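Local coordinates for protein putative Acetyltransferase from the GNAT family (Novosphingobium aromaticivorans DSM 12444, PDB 3EC4) that probably transfers an acyl group, as a member of the GNAT family, likely from acyl-coenzyme A, at residues I101-M112 / W129-R138; T113-P121 / S161-R170. One frame throughout, in Å; residues are numbered along the deposited sequence.

Contact 1 (I101-M112 / W129-R138); sequences IVALGETDVPEM and WRYGQFYGVR
The indole of Trp-129 is sandwiched between Val-109, whose CG2 sits over one face, and the CG of Arg-130 on the opposite face. Val-109 CG2 lies 3.4 Å from the centroid of the five-membered ring and only 9° off its normal, a CH-pi contact. The indole stands there because Trp-129 CG is wedged between the backbone N and the carbonyl carbon (chi1 67°). Glu-106 CG reaches Trp-129 CH2 obliquely, at 3.7 Å, and its carboxylate is joined to the guanidinium of Arg-130 by a water. A second flat group, the guanidinium of Arg-138, takes the carboxylates of Asp-108 and Glu-111 at its edge, a salt-bridge network. It grips Glu-111 end-on, NH1 to OE2 at 2.8 Å and NH2 to OE1, while NH2 also bonds OD1 of Asp-108. Asp-108 OD2 meanwhile accepts from Gly-105 N through its anti lone pair, which should hold the carboxylate against rotation.

Within the GNAT fold this is where edge strand 102-103 pairs antiparallel with strand 134-139 before the chain turns into helix 109-118. Val-102 and Gly-136 form a hydrogen-bonded pair, with Gly-136 N to Val-102 O at 2.8 Å; Ala-103 and Tyr-135 are the adjoining non-hydrogen-bonded pair. Leu-104 N extends the ladder to Phe-134 O, an oxygen that also accepts from Gln-133 NE2 on the opposite face of its carbonyl plane. Leu-104 lays its CG 3.6 Å from Gly-136 N, close above a residue without a side chain. Selenomethionine Met-112, bent at chi3, brings its CE 3.6 Å from Phe-134 CG and 3.7 Å from Trp-129 CB.

Contact 2 (T113-P121 / S161-R170); sequences TALALATEP and SGVCTWPEYR
Pro-121 and Gly-162 bring their CA atoms to 4.3 Å just after helix 109-118 ends, yet no hydrogen bond links the two segments, and Gly-162, at a positive phi of 73°, offers its CA to Pro-121 O in a CA-H...O contact. Earlier, the last turns of the helix rest on Trp-166. Leu-115 CD1 stands over one face of the indole, 3.5 Å from the centroid of the five-membered ring and 2° off its normal, a CH-pi contact. Leu-115 CG is anti to the backbone N (chi1 173°), an orientation that directs the isobutyl group onto the indole and past Cys-164. Ala-118 CB comes obliquely to Trp-166 CZ3 at 3.3 Å, a tight fit, and Ala-114 O approaches CH2 of the same ring. Cys-164 points at the helix; SG of the conformer described lies 3.5 Å from Leu-115 CG. The preceding residue, Val-163, faces away, onto Ala-175 and Ile-179 of helix 174-188, so the two helices pack against opposite sides of strand 157-165, as in other GNAT proteins.

Thr-119, first to leave the helical path, turns OG1 back to Leu-115 O at 2.7 Å and presses its CG2 against the edge of the Arg-170 guanidinium. That group holds Thr-165 O side-on through NE and NH2. By sequence Arg-170 opens an R-x-x-G-x-A signature, which in relatives binds the coenzyme A pyrophosphate. With no hydrogen bond between the segments, and Thr-119 OG1 and Arg-170 NE and NH2 bonded within their own, the contact holds mainly by dispersion, the CH-pi contact and the Gly-162 CA-H...O contact.

How the contacts relate
Helix 109-118 ties the two contacts together: its first turn belongs to contact 1 and the remainder to contact 2, whose centre lies about 12 Å from that of contact 1. Their segments alternate along the chain, and both reach the same mixed sheet, contact 1 at its edge strand and contact 2 deeper, on strand 157-165. Strand 142-149 runs between these levels; Met-146 touches Leu-104 and Met-112 from contact 1 and Cys-164 from contact 2. A bound acetate, probably from the crystallisation liquor, lies about 2 Å (nearest atoms) from the side chain of Tyr-135 in contact 1, and Arg-170 of contact 2 begins the probable coenzyme-binding signature.

Contact 1 (I101-M112 / W129-R138)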
loop_
_atom_site.group_PDB
_atom_site.type_symbol
_atom_site.label_atom_id
_atom_site.label_comp_id
_atom_site.label_asym_id
_atom_site.label_seq_id
_atom_site.Cartn_x
_atom_site.Cartn_y
_atom_site.Cartn_z
ATOM N N ILE A 101 21.590 -1.223 1.804
ATOM C CA ILE A 101 20.276 -1.091 1.168
ATOM C C ILE A 101 20.508 -0.497 -0.220
ATOM O O ILE A 101 21.153 0.563 -0.346
ATOM C CB ILE A 101 19.321 -0.201 1.981
ATOM C CG1 ILE A 101 19.248 -0.628 3.441
ATOM C CG2 ILE A 101 17.896 -0.177 1.342
ATOM C CD1 ILE A 101 18.954 -2.084 3.626
ATOM N N VAL A 102 20.027 -1.190 -1.254
ATOM C CA VAL A 102 20.192 -0.783 -2.651
ATOM C C VAL A 102 18.866 -0.361 -3.279
ATOM O O VAL A 102 17.829 -0.942 -3.005
ATOM C CB VAL A 102 20.837 -1.930 -3.512
ATOM C CG1 VAL A 102 22.265 -2.277 -3.007
ATOM C CG2 VAL A 102 19.962 -3.189 -3.517
ATOM N N ALA A 103 18.884 0.688 -4.094
ATOM C CA ALA A 103 17.717 1.053 -4.887
ATOM C C ALA A 103 17.421 -0.057 -5.922
ATOM O O ALA A 103 18.326 -0.597 -6.562
ATOM C CB ALA A 103 17.932 2.400 -5.596
ATOM N N LEU A 104 16.150 -0.402 -6.075
ATOM C CA LEU A 104 15.730 -1.359 -7.076
ATOM C C LEU A 104 15.208 -0.660 -8.322
ATOM O O LEU A 104 14.780 0.487 -8.277
ATOM C CB LEU A 104 14.657 -2.271 -6.507
ATOM C CG LEU A 104 15.149 -3.044 -5.265
ATOM C CD1 LEU A 104 14.026 -3.901 -4.691
ATOM C CD2 LEU A 104 16.406 -3.856 -5.562
ATOM N N GLY A 105 15.197 -1.370 -9.432
ATOM C CA GLY A 105 14.692 -0.812 -10.674
ATOM C C GLY A 105 14.215 -1.866 -11.629
ATOM O O GLY A 105 14.025 -3.008 -11.243
ATOM N N GLU A 106 14.087 -1.499 -12.912
ATOM C CA GLU A 106 13.459 -2.384 -13.883
ATOM C C GLU A 106 14.122 -3.747 -13.942
ATOM O O GLU A 106 13.446 -4.732 -14.115
ATOM C CB GLU A 106 13.487 -1.760 -15.288
ATOM C CG GLU A 106 12.433 -2.339 -16.236
ATOM C CD GLU A 106 12.462 -1.699 -17.637
ATOM O OE1 GLU A 106 13.549 -1.217 -18.049
ATOM O OE2 GLU A 106 11.397 -1.696 -18.317
ATOM N N THR A 107 15.444 -3.808 -13.842
ATOM C CA THR A 107 16.128 -5.091 -13.952
ATOM C C THR A 107 15.783 -6.050 -12.802
ATOM O O THR A 107 15.904 -7.249 -12.961
ATOM C CB THR A 107 17.666 -4.951 -14.100
ATOM O OG1 THR A 107 18.245 -4.330 -12.941
ATOM C CG2 THR A 107 18.042 -4.158 -15.354
ATOM N N ASP A 108 15.344 -5.525 -11.656
ATOM C CA ASP A 108 14.988 -6.324 -10.491
ATOM C C ASP A 108 13.557 -6.842 -10.497
ATOM O O ASP A 108 13.162 -7.620 -9.607
ATOM C CB ASP A 108 15.214 -5.497 -9.213
ATOM C CG ASP A 108 16.616 -4.956 -9.132
ATOM O OD1 ASP A 108 17.544 -5.758 -8.925
ATOM O OD2 ASP A 108 16.784 -3.729 -9.268
ATOM N N VAL A 109 12.784 -6.438 -11.492
ATOM C CA VAL A 109 11.337 -6.710 -11.464
ATOM C C VAL A 109 10.988 -8.206 -11.397
ATOM O O VAL A 109 10.166 -8.579 -10.570
ATOM C CB VAL A 109 10.621 -5.966 -12.582
ATOM C CG1 VAL A 109 9.144 -6.469 -12.724
ATOM C CG2 VAL A 109 10.705 -4.431 -12.316
ATOM N N PRO A 110 11.642 -9.070 -12.194
ATOM C CA PRO A 110 11.387 -10.533 -12.025
ATOM C C PRO A 110 11.565 -11.051 -10.593
ATOM O O PRO A 110 10.694 -11.789 -10.063
ATOM C CB PRO A 110 12.426 -11.158 -12.964
ATOM C CG PRO A 110 12.577 -10.135 -14.047
ATOM C CD PRO A 110 12.591 -8.838 -13.301
ATOM N N GLU A 111 12.675 -10.672 -9.975
ATOM C CA GLU A 111 12.947 -11.075 -8.598
ATOM C C GLU A 111 12.018 -10.451 -7.580
ATOM O O GLU A 111 11.681 -11.110 -6.589
ATOM C CB GLU A 111 14.394 -10.764 -8.226
ATOM C CG GLU A 111 15.348 -11.702 -8.884
ATOM C CD GLU A 111 16.787 -11.279 -8.722
ATOM O OE1 GLU A 111 17.221 -10.307 -9.431
ATOM O OE2 GLU A 111 17.476 -11.920 -7.884
HETATM N N MSE A 112 11.619 -9.190 -7.802
HETATM C CA MSE A 112 10.634 -8.496 -6.954
HETATM C C MSE A 112 9.289 -9.177 -7.048
HETATM O O MSE A 112 8.597 -9.413 -6.059
HETATM C CB MSE A 112 10.486 -7.049 -7.424
HETATM C CG MSE A 112 11.761 -6.166 -7.092
HETATM SE SE MSE A 112 11.659 -4.451 -8.045
HETATM C CE MSE A 112 10.419 -3.575 -6.908
ATOM N N TRP A 129 5.628 -2.006 -9.098
ATOM C CA TRP A 129 6.973 -1.480 -8.837
ATOM C C TRP A 129 7.125 -0.067 -9.339
ATOM O O TRP A 129 8.076 0.619 -8.953
ATOM C CB TRP A 129 8.045 -2.358 -9.475
ATOM C CG TRP A 129 8.046 -2.364 -11.014
ATOM C CD1 TRP A 129 7.256 -3.127 -11.845
ATOM C CD2 TRP A 129 8.870 -1.579 -11.865
ATOM N NE1 TRP A 129 7.561 -2.873 -13.140
ATOM C CE2 TRP A 129 8.550 -1.925 -13.188
ATOM C CE3 TRP A 129 9.886 -0.639 -11.636
ATOM C CZ2 TRP A 129 9.184 -1.339 -14.286
ATOM C CZ3 TRP A 129 10.516 -0.054 -12.726
ATOM C CH2 TRP A 129 10.162 -0.407 -14.034
ATOM N N ARG A 130 6.264 0.364 -10.272
ATOM C CA ARG A 130 6.351 1.739 -10.768
ATOM C C ARG A 130 5.648 2.759 -9.877
ATOM O O ARG A 130 5.687 3.947 -10.206
ATOM C CB ARG A 130 5.781 1.887 -12.184
ATOM C CG ARG A 130 6.286 0.913 -13.218
ATOM C CD ARG A 130 5.825 1.320 -14.601
ATOM N NE ARG A 130 6.573 0.588 -15.625
ATOM C CZ ARG A 130 6.195 -0.580 -16.145
ATOM N NH1 ARG A 130 5.066 -1.172 -15.759
ATOM N NH2 ARG A 130 6.952 -1.164 -17.068
ATOM N N TYR A 131 5.033 2.312 -8.775
ATOM C CA TYR A 131 4.188 3.190 -7.935
ATOM C C TYR A 131 5.061 4.247 -7.279
ATOM O O TYR A 131 4.624 5.363 -7.037
ATOM C CB TYR A 131 3.465 2.375 -6.874
ATOM C CG TYR A 131 2.008 2.651 -6.651
ATOM C CD1 TYR A 131 1.519 3.949 -6.542
ATOM C CD2 TYR A 131 1.119 1.599 -6.517
ATOM C CE1 TYR A 131 0.154 4.167 -6.296
ATOM C CE2 TYR A 131 -0.207 1.798 -6.264
ATOM C CZ TYR A 131 -0.694 3.079 -6.169
ATOM O OH TYR A 131 -2.035 3.274 -5.911
ATOM N N GLY A 132 6.312 3.877 -7.002
ATOM C CA GLY A 132 7.300 4.778 -6.418
ATOM C C GLY A 132 8.622 4.062 -6.201
ATOM O O GLY A 132 8.891 3.027 -6.821
ATOM N N GLN A 133 9.441 4.610 -5.310
ATOM C CA GLN A 133 10.781 4.068 -5.070
ATOM C C GLN A 133 10.696 2.778 -4.293
ATOM O O GLN A 133 10.027 2.705 -3.267
ATOM C CB GLN A 133 11.620 5.042 -4.264
ATOM C CG GLN A 133 13.081 4.597 -4.076
ATOM C CD GLN A 133 13.853 4.567 -5.361
ATOM O OE1 GLN A 133 13.847 5.546 -6.104
ATOM N NE2 GLN A 133 14.512 3.442 -5.651
ATOM N N PHE A 134 11.472 1.796 -4.739
ATOM C CA PHE A 134 11.708 0.556 -4.037
ATOM C C PHE A 134 13.165 0.350 -3.687
ATOM O O PHE A 134 14.074 0.773 -4.426
ATOM C CB PHE A 134 11.178 -0.619 -4.884
ATOM C CG PHE A 134 9.714 -0.889 -4.659
ATOM C CD1 PHE A 134 8.758 -0.084 -5.258
ATOM C CD2 PHE A 134 9.303 -1.905 -3.825
ATOM C CE1 PHE A 134 7.399 -0.297 -5.011
ATOM C CE2 PHE A 134 7.942 -2.122 -3.579
ATOM C CZ PHE A 134 7.005 -1.333 -4.185
ATOM N N TYR A 135 13.392 -0.230 -2.511
ATOM C CA TYR A 135 14.709 -0.582 -2.039
ATOM C C TYR A 135 14.731 -2.071 -1.716
ATOM O O TYR A 135 13.676 -2.700 -1.463
ATOM C CB TYR A 135 15.043 0.239 -0.795
ATOM C CG TYR A 135 15.282 1.720 -1.087
ATOM C CD1 TYR A 135 16.466 2.141 -1.622
ATOM C CD2 TYR A 135 14.304 2.675 -0.846
ATOM C CE1 TYR A 135 16.702 3.483 -1.881
ATOM C CE2 TYR A 135 14.535 4.025 -1.108
ATOM C CZ TYR A 135 15.747 4.406 -1.631
ATOM O OH TYR A 135 16.015 5.745 -1.931
ATOM N N GLY A 136 15.932 -2.631 -1.735
ATOM C CA GLY A 136 16.106 -4.033 -1.465
ATOM C C GLY A 136 17.375 -4.283 -0.695
ATOM O O GLY A 136 18.223 -3.418 -0.585
ATOM N N VAL A 137 17.475 -5.507 -0.215
ATOM C CA VAL A 137 18.718 -6.030 0.314
ATOM C C VAL A 137 19.000 -7.344 -0.393
ATOM O O VAL A 137 18.091 -8.163 -0.595
ATOM C CB VAL A 137 18.697 -6.256 1.849
ATOM C CG1 VAL A 137 20.072 -6.699 2.329
ATOM C CG2 VAL A 137 18.277 -4.997 2.583
ATOM N N ARG A 138 20.262 -7.526 -0.770
ATOM C CA ARG A 138 20.710 -8.755 -1.435
ATOM C C ARG A 138 21.592 -9.561 -0.510
ATOM O O ARG A 138 22.436 -9.005 0.173
ATOM C CB ARG A 138 21.456 -8.445 -2.740
ATOM C CG ARG A 138 20.548 -7.772 -3.770
ATOM C CD ARG A 138 20.862 -8.165 -5.216
ATOM N NE ARG A 138 19.722 -7.838 -6.076
ATOM C CZ ARG A 138 18.990 -8.720 -6.773
ATOM N NH1 ARG A 138 19.273 -10.014 -6.764
ATOM N NH2 ARG A 138 17.967 -8.296 -7.503
HETATM O O HOH W 1 12.359 1.835 -7.579
HETATM O O HOH W 2 9.440 0.537 -17.470
HETATM O O HOH W 3 19.792 -5.307 -7.087
#

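Contact 2 (T113-P121 / S161-R170)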
loop_
_atom_site.group_PDB
_atom_site.type_symbol
_atom_site.label_atom_id
_atom_site.label_comp_id
_atom_site.label_asym_id
_atom_site.label_seq_id
_atom_site.Cartn_x
_atom_site.Cartn_y
_atom_site.Cartn_z
ATOM N N THR A 113 8.929 -9.511 -8.273
ATOM C CA THR A 113 7.688 -10.248 -8.510
ATOM C C THR A 113 7.637 -11.613 -7.827
ATOM O O THR A 113 6.625 -11.961 -7.212
ATOM C CB THR A 113 7.443 -10.336 -10.008
ATOM O OG1 THR A 113 7.129 -9.021 -10.473
ATOM C CG2 THR A 113 6.263 -11.293 -10.284
ATOM N N ALA A 114 8.690 -12.407 -7.933
ATOM C CA ALA A 114 8.734 -13.706 -7.256
ATOM C C ALA A 114 8.555 -13.519 -5.752
ATOM O O ALA A 114 7.774 -14.231 -5.118
ATOM C CB ALA A 114 10.010 -14.403 -7.498
ATOM N N LEU A 115 9.325 -12.590 -5.185
ATOM C CA LEU A 115 9.250 -12.314 -3.720
ATOM C C LEU A 115 7.851 -11.890 -3.294
ATOM O O LEU A 115 7.278 -12.474 -2.346
ATOM C CB LEU A 115 10.303 -11.264 -3.334
ATOM C CG LEU A 115 10.304 -10.697 -1.905
ATOM C CD1 LEU A 115 10.515 -11.770 -0.817
ATOM C CD2 LEU A 115 11.448 -9.605 -1.849
ATOM N N ALA A 116 7.272 -10.925 -4.018
ATOM C CA ALA A 116 5.983 -10.425 -3.709
ATOM C C ALA A 116 4.887 -11.503 -3.775
ATOM O O ALA A 116 4.039 -11.604 -2.875
ATOM C CB ALA A 116 5.624 -9.272 -4.621
ATOM N N LEU A 117 4.900 -12.311 -4.826
ATOM C CA LEU A 117 3.868 -13.339 -4.992
ATOM C C LEU A 117 3.971 -14.449 -3.921
ATOM O O LEU A 117 2.956 -15.040 -3.563
ATOM C CB LEU A 117 3.894 -13.904 -6.422
ATOM C CG LEU A 117 3.566 -12.890 -7.551
ATOM C CD1 LEU A 117 3.619 -13.566 -8.939
ATOM C CD2 LEU A 117 2.209 -12.202 -7.344
ATOM N N ALA A 118 5.172 -14.694 -3.398
ATOM C CA ALA A 118 5.450 -15.704 -2.386
ATOM C C ALA A 118 5.195 -15.260 -0.919
ATOM O O ALA A 118 5.142 -16.094 -0.017
ATOM C CB ALA A 118 6.888 -16.115 -2.486
ATOM N N THR A 119 5.121 -13.960 -0.679
ATOM C CA THR A 119 5.067 -13.450 0.698
ATOM C C THR A 119 3.793 -12.647 0.821
ATOM O O THR A 119 2.890 -12.815 0.027
ATOM C CB THR A 119 6.315 -12.608 1.038
ATOM O OG1 THR A 119 6.443 -11.545 0.086
ATOM C CG2 THR A 119 7.574 -13.490 0.998
ATOM N N GLU A 120 3.720 -11.755 1.799
ATOM C CA GLU A 120 2.513 -10.963 2.006
ATOM C C GLU A 120 2.832 -9.453 1.951
ATOM O O GLU A 120 2.762 -8.758 2.972
ATOM C CB GLU A 120 1.856 -11.363 3.341
ATOM C CG GLU A 120 1.340 -12.812 3.363
ATOM C CD GLU A 120 0.994 -13.309 4.762
ATOM O OE1 GLU A 120 1.099 -12.529 5.744
ATOM O OE2 GLU A 120 0.653 -14.504 4.874
ATOM N N PRO A 121 3.172 -8.941 0.743
ATOM C CA PRO A 121 3.499 -7.522 0.535
ATOM C C PRO A 121 2.259 -6.640 0.337
ATOM O O PRO A 121 2.391 -5.399 0.138
ATOM C CB PRO A 121 4.290 -7.543 -0.796
ATOM C CG PRO A 121 3.716 -8.671 -1.553
ATOM C CD PRO A 121 3.228 -9.703 -0.524
ATOM N N SER A 161 4.840 0.734 1.695
ATOM C CA SER A 161 4.147 -0.491 1.207
ATOM C C SER A 161 5.156 -1.501 0.622
ATOM O O SER A 161 6.338 -1.184 0.399
ATOM C CB SER A 161 3.053 -0.177 0.171
ATOM O OG SER A 161 2.107 -1.255 0.039
ATOM N N GLY A 162 4.685 -2.732 0.435
ATOM C CA GLY A 162 5.472 -3.759 -0.244
ATOM C C GLY A 162 6.616 -4.292 0.592
ATOM O O GLY A 162 7.620 -4.757 0.026
ATOM N N VAL A 163 6.471 -4.260 1.928
ATOM C CA VAL A 163 7.562 -4.712 2.810
ATOM C C VAL A 163 7.496 -6.237 2.899
ATOM O O VAL A 163 6.578 -6.797 3.498
ATOM C CB VAL A 163 7.460 -4.130 4.229
ATOM C CG1 VAL A 163 8.639 -4.617 5.064
ATOM C CG2 VAL A 163 7.408 -2.558 4.182
ATOM N N CYS A 164 8.466 -6.929 2.334
ATOM C CA CYS A 164 8.416 -8.374 2.433
ATOM C C CYS A 164 9.779 -8.970 2.293
ATOM O O CYS A 164 10.639 -8.423 1.584
ATOM C CB CYS A 164 7.522 -8.913 1.353
ATOM S SG CYS A 164 8.162 -8.447 -0.241
ATOM N N THR A 165 9.920 -10.134 2.924
ATOM C CA THR A 165 11.191 -10.799 3.142
ATOM C C THR A 165 10.942 -12.278 2.881
ATOM O O THR A 165 9.922 -12.810 3.342
ATOM C CB THR A 165 11.701 -10.621 4.613
ATOM O OG1 THR A 165 11.778 -9.218 4.952
ATOM C CG2 THR A 165 13.064 -11.265 4.806
ATOM N N TRP A 166 11.819 -12.934 2.116
ATOM C CA TRP A 166 11.695 -14.402 1.950
ATOM C C TRP A 166 11.805 -14.996 3.355
ATOM O O TRP A 166 12.595 -14.536 4.158
ATOM C CB TRP A 166 12.841 -14.996 1.113
ATOM C CG TRP A 166 12.786 -14.640 -0.338
ATOM C CD1 TRP A 166 13.582 -13.719 -1.002
ATOM C CD2 TRP A 166 11.885 -15.154 -1.306
ATOM N NE1 TRP A 166 13.198 -13.636 -2.320
ATOM C CE2 TRP A 166 12.183 -14.526 -2.539
ATOM C CE3 TRP A 166 10.842 -16.076 -1.258
ATOM C CZ2 TRP A 166 11.484 -14.812 -3.704
ATOM C CZ3 TRP A 166 10.153 -16.353 -2.411
ATOM C CH2 TRP A 166 10.494 -15.746 -3.620
ATOM N N PRO A 167 11.038 -16.059 3.633
ATOM C CA PRO A 167 11.112 -16.750 4.922
ATOM C C PRO A 167 12.509 -17.101 5.353
ATOM O O PRO A 167 12.849 -16.873 6.535
ATOM C CB PRO A 167 10.278 -17.998 4.694
ATOM C CG PRO A 167 9.296 -17.614 3.695
ATOM C CD PRO A 167 10.028 -16.654 2.758
ATOM N N GLU A 168 13.347 -17.579 4.433
ATOM C CA GLU A 168 14.701 -17.961 4.775
ATOM C C GLU A 168 15.616 -16.804 5.216
ATOM O O GLU A 168 16.695 -17.060 5.788
ATOM C CB GLU A 168 15.369 -18.765 3.647
ATOM C CG GLU A 168 15.455 -18.063 2.315
ATOM C CD GLU A 168 14.300 -18.342 1.381
ATOM O OE1 GLU A 168 13.126 -18.431 1.850
ATOM O OE2 GLU A 168 14.561 -18.392 0.148
ATOM N N TYR A 169 15.207 -15.556 4.956
ATOM C CA TYR A 169 15.963 -14.386 5.424
ATOM C C TYR A 169 15.277 -13.587 6.538
ATOM O O TYR A 169 15.684 -12.441 6.851
ATOM C CB TYR A 169 16.275 -13.438 4.267
ATOM C CG TYR A 169 16.955 -14.150 3.133
ATOM C CD1 TYR A 169 18.209 -14.736 3.295
ATOM C CD2 TYR A 169 16.332 -14.254 1.908
ATOM C CE1 TYR A 169 18.814 -15.422 2.231
ATOM C CE2 TYR A 169 16.929 -14.914 0.840
ATOM C CZ TYR A 169 18.153 -15.500 1.005
ATOM O OH TYR A 169 18.692 -16.146 -0.077
ATOM N N ARG A 170 14.244 -14.164 7.118
ATOM C CA ARG A 170 13.514 -13.503 8.201
ATOM C C ARG A 170 14.288 -13.585 9.506
ATOM O O ARG A 170 15.244 -14.364 9.645
ATOM C CB ARG A 170 12.104 -14.053 8.320
ATOM C CG ARG A 170 11.253 -13.533 7.214
ATOM C CD ARG A 170 9.882 -14.064 7.264
ATOM N NE ARG A 170 9.181 -13.749 6.019
ATOM C CZ ARG A 170 8.028 -14.287 5.637
ATOM N NH1 ARG A 170 7.409 -15.171 6.413
ATOM N NH2 ARG A 170 7.488 -13.941 4.481
#